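Long-range contacts in SPD1 nuclease (Streptococcus pyogenes, PDB 2XGR), which is a prophage-encoded extracellular DNase of the His-Me finger clan that probably hydrolyses nucleic acid with the help of a metal ion: residues T43-T48 against D223-T228; V38-T43 against E209-R214. One frame throughout, in Å; residues are numbered along the deposited sequence. Where two conformers were deposited one is given.

Contact 1: T43-T48 against D223-T228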
ATOM      1  N   THR A  43      -1.112  15.375  14.537  1.00 14.75           N
ATOM      2  CA  THR A  43      -1.062  14.777  15.871  1.00 15.35           C
ATOM      3  C   THR A  43      -0.155  15.573  16.835  1.00 17.33           C
ATOM      4  O   THR A  43      -0.172  15.337  18.052  1.00 18.00           O
ATOM      5  CB  THR A  43      -0.541  13.363  15.826  1.00 15.26           C
ATOM      6  OG1 THR A  43       0.835  13.404  15.452  1.00 15.13           O
ATOM      7  CG2 THR A  43      -1.357  12.526  14.819  1.00 15.19           C
ATOM      8  N   HIS A  44       0.722  16.383  16.275  1.00 16.08           N
ATOM      9  CA  HIS A  44       1.836  16.983  17.038  1.00 18.97           C
ATOM     10  C   HIS A  44       2.793  16.003  17.697  1.00 20.15           C
ATOM     11  O   HIS A  44       3.569  16.400  18.553  1.00 21.84           O
ATOM     12  CB  HIS A  44       1.287  18.033  18.057  1.00 19.06           C
ATOM     13  CG  HIS A  44       0.414  19.049  17.416  1.00 16.46           C
ATOM     14  ND1 HIS A  44       0.897  20.022  16.571  1.00 18.79           N
ATOM     15  CD2 HIS A  44      -0.928  19.197  17.428  1.00 13.67           C
ATOM     16  CE1 HIS A  44      -0.118  20.712  16.070  1.00 14.80           C
ATOM     17  NE2 HIS A  44      -1.233  20.244  16.593  1.00 20.03           N
ATOM     18  N   TYR A  45       2.806  14.726  17.284  1.00 17.78           N
ATOM     19  CA  TYR A  45       3.902  13.825  17.666  1.00 17.60           C
ATOM     20  C   TYR A  45       5.057  13.959  16.678  1.00 18.28           C
ATOM     21  O   TYR A  45       4.808  13.985  15.479  1.00 15.93           O
ATOM     22  CB  TYR A  45       3.438  12.382  17.564  1.00 18.17           C
ATOM     23  CG  TYR A  45       2.446  11.958  18.602  1.00 26.16           C
ATOM     24  CD1 TYR A  45       2.767  12.087  19.971  1.00 37.13           C
ATOM     25  CD2 TYR A  45       1.242  11.353  18.244  1.00 32.00           C
ATOM     26  CE1 TYR A  45       1.880  11.668  20.964  1.00 38.68           C
ATOM     27  CE2 TYR A  45       0.325  10.940  19.235  1.00 39.26           C
ATOM     28  CZ  TYR A  45       0.671  11.083  20.593  1.00 42.81           C
ATOM     29  OH  TYR A  45      -0.193  10.657  21.589  1.00 39.70           O
ATOM     30  N   LYS A  46       6.308  13.996  17.157  1.00 17.01           N
ATOM     31  CA  LYS A  46       7.437  13.895  16.232  1.00 17.40           C
ATOM     32  C   LYS A  46       7.392  12.485  15.651  1.00 16.82           C
ATOM     33  O   LYS A  46       6.977  11.550  16.317  1.00 17.04           O
ATOM     34  CB  LYS A  46       8.782  14.113  16.928  1.00 21.12           C
ATOM     35  CG  LYS A  46       9.042  15.565  17.328  1.00 24.53           C
ATOM     36  CD  LYS A  46       9.137  16.505  16.093  1.00 37.53           C
ATOM     37  CE  LYS A  46       8.775  17.980  16.520  1.00 43.96           C
ATOM     38  NZ  LYS A  46       9.185  19.031  15.530  1.00 45.00           N
ATOM     39  N   ASN A  47       7.852  12.345  14.412  1.00 17.09           N
ATOM     40  CA  ASN A  47       7.799  11.022  13.767  1.00 15.80           C
ATOM     41  C   ASN A  47       8.602   9.979  14.562  1.00 16.23           C
ATOM     42  O   ASN A  47       8.329   8.783  14.474  1.00 14.25           O
ATOM     43  CB  ASN A  47       8.354  11.148  12.334  1.00 15.50           C
ATOM     44  CG  ASN A  47       9.809  11.601  12.314  1.00 14.79           C
ATOM     45  OD1 ASN A  47      10.115  12.831  12.311  1.00 20.25           O
ATOM     46  ND2 ASN A  47      10.699  10.642  12.264  1.00 10.96           N
ATOM     47  N   THR A  48       9.606  10.418  15.347  1.00 15.73           N
ATOM     48  CA  THR A  48      10.448   9.489  16.086  1.00 16.73           C
ATOM     49  C   THR A  48       9.714   8.801  17.229  1.00 17.71           C
ATOM     50  O   THR A  48      10.244   7.842  17.838  1.00 18.65           O
ATOM     51  CB  THR A  48      11.700  10.229  16.688  1.00 17.29           C
ATOM     52  OG1 THR A  48      11.238  11.444  17.267  1.00 19.32           O
ATOM     53  CG2 THR A  48      12.698  10.603  15.546  1.00 21.84           C
ATOM     54  N   ASP A 223      -3.270   3.738  15.414  1.00  8.16           N
ATOM     55  CA  ASP A 223      -2.569   3.285  16.628  1.00  9.19           C
ATOM     56  C   ASP A 223      -2.348   4.493  17.553  1.00  9.96           C
ATOM     57  O   ASP A 223      -2.879   5.593  17.303  1.00  9.52           O
ATOM     58  CB  ASP A 223      -1.234   2.580  16.264  1.00  9.78           C
ATOM     59  CG  ASP A 223      -0.149   3.563  15.740  1.00 11.69           C
ATOM     60  OD1 ASP A 223      -0.268   4.821  15.708  1.00 10.49           O
ATOM     61  OD2 ASP A 223       0.853   2.995  15.273  1.00 12.81           O
ATOM     62  N   GLU A 224      -1.614   4.301  18.634  0.62 12.70           N
ATOM     63  CA  GLU A 224      -1.577   5.389  19.590  0.62 14.46           C
ATOM     64  C   GLU A 224      -0.672   6.558  19.198  0.62 15.22           C
ATOM     65  O   GLU A 224      -0.586   7.526  19.942  0.62 13.46           O
ATOM     66  CB  GLU A 224      -1.321   4.865  21.016  0.62 17.07           C
ATOM     67  CG  GLU A 224      -0.269   3.785  21.219  0.62 19.06           C
ATOM     68  CD  GLU A 224       0.008   2.774  20.064  0.62 20.80           C
ATOM     69  OE1 GLU A 224       1.204   2.755  19.730  0.62 27.95           O
ATOM     70  OE2 GLU A 224      -0.866   1.991  19.542  0.50 18.71           O
ATOM     71  N   ASN A 225      -0.046   6.488  18.002  1.00 13.05           N
ATOM     72  CA  ASN A 225       0.705   7.637  17.442  1.00 13.42           C
ATOM     73  C   ASN A 225       0.054   8.216  16.211  1.00 15.51           C
ATOM     74  O   ASN A 225       0.628   9.067  15.537  1.00 14.90           O
ATOM     75  CB  ASN A 225       2.133   7.216  17.119  1.00 12.89           C
ATOM     76  CG  ASN A 225       2.860   6.719  18.319  1.00 13.58           C
ATOM     77  OD1 ASN A 225       2.853   7.373  19.391  1.00 15.99           O
ATOM     78  ND2 ASN A 225       3.520   5.597  18.168  1.00 11.00           N
ATOM     79  N   GLY A 226      -1.162   7.759  15.900  1.00 10.97           N
ATOM     80  CA  GLY A 226      -1.799   8.291  14.749  1.00  8.82           C
ATOM     81  C   GLY A 226      -1.466   7.634  13.395  1.00  8.96           C
ATOM     82  O   GLY A 226      -1.893   8.150  12.375  1.00 11.04           O
ATOM     83  N   VAL A 227      -0.739   6.522  13.433  1.00  6.72           N
ATOM     84  CA  VAL A 227      -0.373   5.777  12.198  1.00  8.45           C
ATOM     85  C   VAL A 227      -1.554   4.845  11.896  1.00  8.43           C
ATOM     86  O   VAL A 227      -2.069   4.175  12.792  1.00  8.86           O
ATOM     87  CB  VAL A 227       0.881   4.957  12.475  1.00  8.26           C
ATOM     88  CG1 VAL A 227       1.259   4.061  11.198  1.00  6.72           C
ATOM     89  CG2 VAL A 227       2.004   5.946  12.842  1.00 11.23           C
ATOM     90  N   THR A 228      -1.999   4.814  10.628  1.00  6.31           N
ATOM     91  CA  THR A 228      -3.201   4.049  10.232  1.00  7.13           C
ATOM     92  C   THR A 228      -2.821   2.767   9.541  1.00  7.60           C
ATOM     93  O   THR A 228      -1.855   2.764   8.794  1.00  7.37           O
ATOM     94  CB  THR A 228      -4.043   4.870   9.265  1.00  6.65           C
ATOM     95  OG1 THR A 228      -4.475   6.061   9.920  1.00  9.81           O
ATOM     96  CG2 THR A 228      -5.351   4.147   8.848  1.00  8.50           C
TER
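Y45, near the end of strand 39-46, lays its ring against a type I beta turn, D223 to G226, in the loop between strands 221-222 and 228-233. From CB, the torsion that sets CG anti to the carbonyl carbon and beside the backbone N (chi1 -71°) swings the ring onto the turn. CD2 meets N225 O at 3.6 Å. Next along the rim, CE2 lies 3.8 Å from N225 CA and a little closer to E224 O. CZ and the hydroxyl continue over that carbonyl, approaching it obliquely; Y45 OH lies 3.6 Å from E224 O and makes no hydrogen bond to it. N225 OD1 sits over the ring centre, 4.3 Å above its plane, while T43 O lies over the opposite face, nearer the rim. T43 adds a methyl, its CG2 being 4.1 Å from N225 O and also close to G226 CA; its OG1 turns to Y45 N in an ST turn and to L210 O outside the contact.

The two segments therefore meet by van der Waals contact, and the turn is held from within. G226 N bonds to D223 O, and the carboxylate of D223, whose OD2 pairs with K52, closes an Asx turn. D223 OD1 takes two backbone N-H groups from opposite faces of its plane: N225 N at 2.8 Å and V227 N at 2.9 Å.

Contact 2: V38-T43 against E209-R214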
ATOM      1  N   VAL A  38     -11.450  12.961   2.287  1.00 13.79           N
ATOM      2  CA  VAL A  38     -10.043  12.637   2.516  1.00 12.83           C
ATOM      3  C   VAL A  38      -9.379  13.821   3.219  1.00 13.35           C
ATOM      4  O   VAL A  38      -9.451  14.953   2.742  1.00 17.57           O
ATOM      5  CB  VAL A  38      -9.329  12.244   1.208  1.00 13.81           C
ATOM      6  CG1 VAL A  38      -7.802  12.202   1.419  1.00 13.93           C
ATOM      7  CG2 VAL A  38      -9.909  10.922   0.677  1.00 15.55           C
ATOM      8  N   SER A  39      -8.779  13.590   4.376  1.00 12.66           N
ATOM      9  CA  SER A  39      -8.295  14.729   5.172  1.00 15.61           C
ATOM     10  C   SER A  39      -7.127  14.243   6.004  1.00 15.35           C
ATOM     11  O   SER A  39      -6.785  13.038   5.967  1.00 14.33           O
ATOM     12  CB  SER A  39      -9.466  15.222   6.099  1.00 18.58           C
ATOM     13  OG  SER A  39      -9.773  14.200   7.093  1.00 23.84           O
ATOM     14  N   HIS A  40      -6.562  15.132   6.824  1.00 12.46           N
ATOM     15  CA  HIS A  40      -5.576  14.694   7.829  1.00 13.80           C
ATOM     16  C   HIS A  40      -5.752  15.582   9.042  1.00 16.51           C
ATOM     17  O   HIS A  40      -6.317  16.660   8.903  1.00 16.43           O
ATOM     18  CB  HIS A  40      -4.126  14.829   7.298  1.00 12.75           C
ATOM     19  CG  HIS A  40      -3.669  16.224   7.025  1.00 14.14           C
ATOM     20  ND1 HIS A  40      -3.046  17.018   7.972  1.00 19.39           N
ATOM     21  CD2 HIS A  40      -3.614  16.921   5.868  1.00 13.79           C
ATOM     22  CE1 HIS A  40      -2.695  18.176   7.420  1.00 13.13           C
ATOM     23  NE2 HIS A  40      -3.065  18.149   6.152  1.00 22.34           N
ATOM     24  N   ALA A  41      -5.173  15.167  10.159  1.00 16.40           N
ATOM     25  CA  ALA A  41      -5.104  15.992  11.344  1.00 18.29           C
ATOM     26  C   ALA A  41      -3.672  15.962  11.861  1.00 18.26           C
ATOM     27  O   ALA A  41      -3.005  14.886  11.903  1.00 16.34           O
ATOM     28  CB  ALA A  41      -6.130  15.431  12.382  1.00 19.27           C
ATOM     29  N   ASN A  42      -3.147  17.113  12.295  1.00 19.43           N
ATOM     30  CA  ASN A  42      -1.829  17.068  12.929  1.00 19.41           C
ATOM     31  C   ASN A  42      -1.877  16.432  14.314  1.00 19.48           C
ATOM     32  O   ASN A  42      -2.551  16.938  15.188  1.00 20.26           O
ATOM     33  CB  ASN A  42      -1.206  18.479  13.031  1.00 21.23           C
ATOM     34  CG  ASN A  42       0.318  18.449  13.212  1.00 25.03           C
ATOM     35  OD1 ASN A  42       0.914  17.500  13.752  1.00 23.47           O
ATOM     36  ND2 ASN A  42       0.977  19.497  12.687  1.00 27.15           N
ATOM     37  N   THR A  43      -1.112  15.375  14.537  1.00 14.75           N
ATOM     38  CA  THR A  43      -1.062  14.777  15.871  1.00 15.35           C
ATOM     39  C   THR A  43      -0.155  15.573  16.835  1.00 17.33           C
ATOM     40  O   THR A  43      -0.172  15.337  18.052  1.00 18.00           O
ATOM     41  CB  THR A  43      -0.541  13.363  15.826  1.00 15.26           C
ATOM     42  OG1 THR A  43       0.835  13.404  15.452  1.00 15.13           O
ATOM     43  CG2 THR A  43      -1.357  12.526  14.819  1.00 15.19           C
ATOM     44  N   GLU A 209       6.475  16.268  12.061  1.00 16.46           N
ATOM     45  CA  GLU A 209       5.361  15.848  12.905  1.00 14.97           C
ATOM     46  C   GLU A 209       4.413  14.921  12.137  1.00 15.20           C
ATOM     47  O   GLU A 209       4.203  15.135  10.938  1.00 13.80           O
ATOM     48  CB  GLU A 209       4.592  17.025  13.546  1.00 15.81           C
ATOM     49  CG  GLU A 209       5.500  17.657  14.689  1.00 22.35           C
ATOM     50  CD  GLU A 209       4.941  18.861  15.417  1.00 32.58           C
ATOM     51  OE1 GLU A 209       3.813  19.332  15.149  1.00 31.95           O
ATOM     52  OE2 GLU A 209       5.695  19.374  16.287  1.00 43.60           O
ATOM     53  N   LEU A 210       3.816  13.955  12.841  1.00 13.07           N
ATOM     54  CA  LEU A 210       2.925  12.979  12.184  1.00 12.30           C
ATOM     55  C   LEU A 210       1.580  13.588  11.903  1.00 14.14           C
ATOM     56  O   LEU A 210       0.945  14.219  12.806  1.00 16.54           O
ATOM     57  CB  LEU A 210       2.788  11.744  13.046  1.00 10.31           C
ATOM     58  CG  LEU A 210       4.099  11.019  13.249  1.00 11.58           C
ATOM     59  CD1 LEU A 210       3.900   9.737  14.075  1.00 14.60           C
ATOM     60  CD2 LEU A 210       4.730  10.711  11.821  1.00  9.65           C
ATOM     61  N   LEU A 211       1.052  13.298  10.700  1.00 12.34           N
ATOM     62  CA  LEU A 211      -0.263  13.708  10.337  1.00 11.98           C
ATOM     63  C   LEU A 211      -1.137  12.460  10.115  1.00 11.70           C
ATOM     64  O   LEU A 211      -0.810  11.656   9.254  1.00  9.43           O
ATOM     65  CB  LEU A 211      -0.217  14.499   9.022  1.00 11.30           C
ATOM     66  CG  LEU A 211       0.872  15.599   8.976  1.00 14.55           C
ATOM     67  CD1 LEU A 211       0.973  16.292   7.587  1.00 12.46           C
ATOM     68  CD2 LEU A 211       0.643  16.682  10.071  1.00 13.77           C
ATOM     69  N   THR A 212      -2.208  12.306  10.868  1.00  9.29           N
ATOM     70  CA  THR A 212      -3.054  11.117  10.679  1.00 11.08           C
ATOM     71  C   THR A 212      -3.906  11.349   9.471  1.00 11.43           C
ATOM     72  O   THR A 212      -4.622  12.313   9.407  1.00 12.04           O
ATOM     73  CB  THR A 212      -3.949  10.786  11.899  1.00 11.74           C
ATOM     74  OG1 THR A 212      -3.112  10.606  12.983  1.00 15.80           O
ATOM     75  CG2 THR A 212      -4.607   9.442  11.686  1.00 14.76           C
ATOM     76  N   ILE A 213      -3.817  10.424   8.488  1.00  9.82           N
ATOM     77  CA  ILE A 213      -4.526  10.622   7.226  1.00  9.64           C
ATOM     78  C   ILE A 213      -5.808   9.774   7.228  1.00  9.37           C
ATOM     79  O   ILE A 213      -5.764   8.594   7.568  1.00 11.41           O
ATOM     80  CB  ILE A 213      -3.630  10.142   6.054  1.00  9.21           C
ATOM     81  CG1 ILE A 213      -2.450  11.104   5.861  1.00  8.35           C
ATOM     82  CG2 ILE A 213      -4.513  10.143   4.717  1.00 11.12           C
ATOM     83  CD1 ILE A 213      -1.245  10.608   4.967  1.00  8.17           C
ATOM     84  N   ARG A 214      -6.947  10.379   6.859  1.00  9.49           N
ATOM     85  CA  ARG A 214      -8.220   9.645   6.823  1.00  9.86           C
ATOM     86  C   ARG A 214      -8.695   9.514   5.399  1.00  8.70           C
ATOM     87  O   ARG A 214      -8.754  10.486   4.673  1.00 10.37           O
ATOM     88  CB  ARG A 214      -9.310  10.424   7.638  1.00 12.27           C
ATOM     89  CG  ARG A 214      -8.783  10.843   9.043  1.00 20.20           C
ATOM     90  CD  ARG A 214      -9.323  10.100  10.269  1.00 25.01           C
ATOM     91  NE  ARG A 214      -8.880  10.855  11.457  1.00 23.58           N
ATOM     92  CZ  ARG A 214      -8.140  10.367  12.454  1.00 34.08           C
ATOM     93  NH1 ARG A 214      -7.838   9.073  12.491  1.00 41.12           N
ATOM     94  NH2 ARG A 214      -7.724  11.178  13.436  1.00 31.59           N
TER
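T43 grips L210 twice through one carbonyl oxygen, at the end of an antiparallel strand pair in which 39-43 runs beside 209-214 in the main sheet of the nuclease. T43 N lies 2.9 Å from L210 O, nearly in line with its C=O bond, and T43 OG1 donates to the same oxygen at 2.8 Å, tilted from the carbonyl plane. Beyond them the ladder continues through the hydrogen-bonded pairs A41 with T212 and S39 with R214, the bond from R214 N to S39 O being almost straight (173° at the hydrogen). The strand directions make an angle of 150°.

The non-hydrogen-bonded pairs, H40 with I213 and N42 with L211, put their side chains on the face toward helix 160-173, where W170 meets H40, L211 and I213. H40 and L211 point the same way side by side. With its CG between the backbone N and the carbonyl carbon (chi1 65°), the imidazole lies alongside L211: CD1 of L211 is over one ring face and H40 ND1 is 3.9 Å from L211 CB. That nitrogen is buried without a polar partner, while H174 packs edge-to-face with the ring. L211 CD2 touches the amide carbon N42 CG at 3.6 Å; N42 OD1 itself accepts from H44 N.

S39, A41, T212 and R214 occupy the other face, where I222 touches T212 and R214. S39 OG rests 3.8 Å from R214 CB, and T212 CB lies over the rim of one face of the R214 guanidinium. T43 CG2 and T212 OG1, whose side chains cross at about a right angle, approach to 3.2 Å, the hydroxyl being hydrogen-bonded to G226 O.

Both contacts use strand 39-46 and share T43, and their centres lie about 9 Å apart on the same side of the chain's centre. Contact 2 is partly buried and built on regular strand pairing, with a backbone ladder and hydrophobic side chains that reach helix 160-173. Contact 1 is a smaller surface patch, 156 Å² against 566 Å², where a turn outside the ladder meets the strand without a hydrogen bond between the segments. Two hydrogen bonds join the contacts: L210 N with Y45 O prolongs the pairing into 43-48, and T212 OG1 with G226 O, 2.8 Å apart, ties the 223-228 turn to strand 209-214.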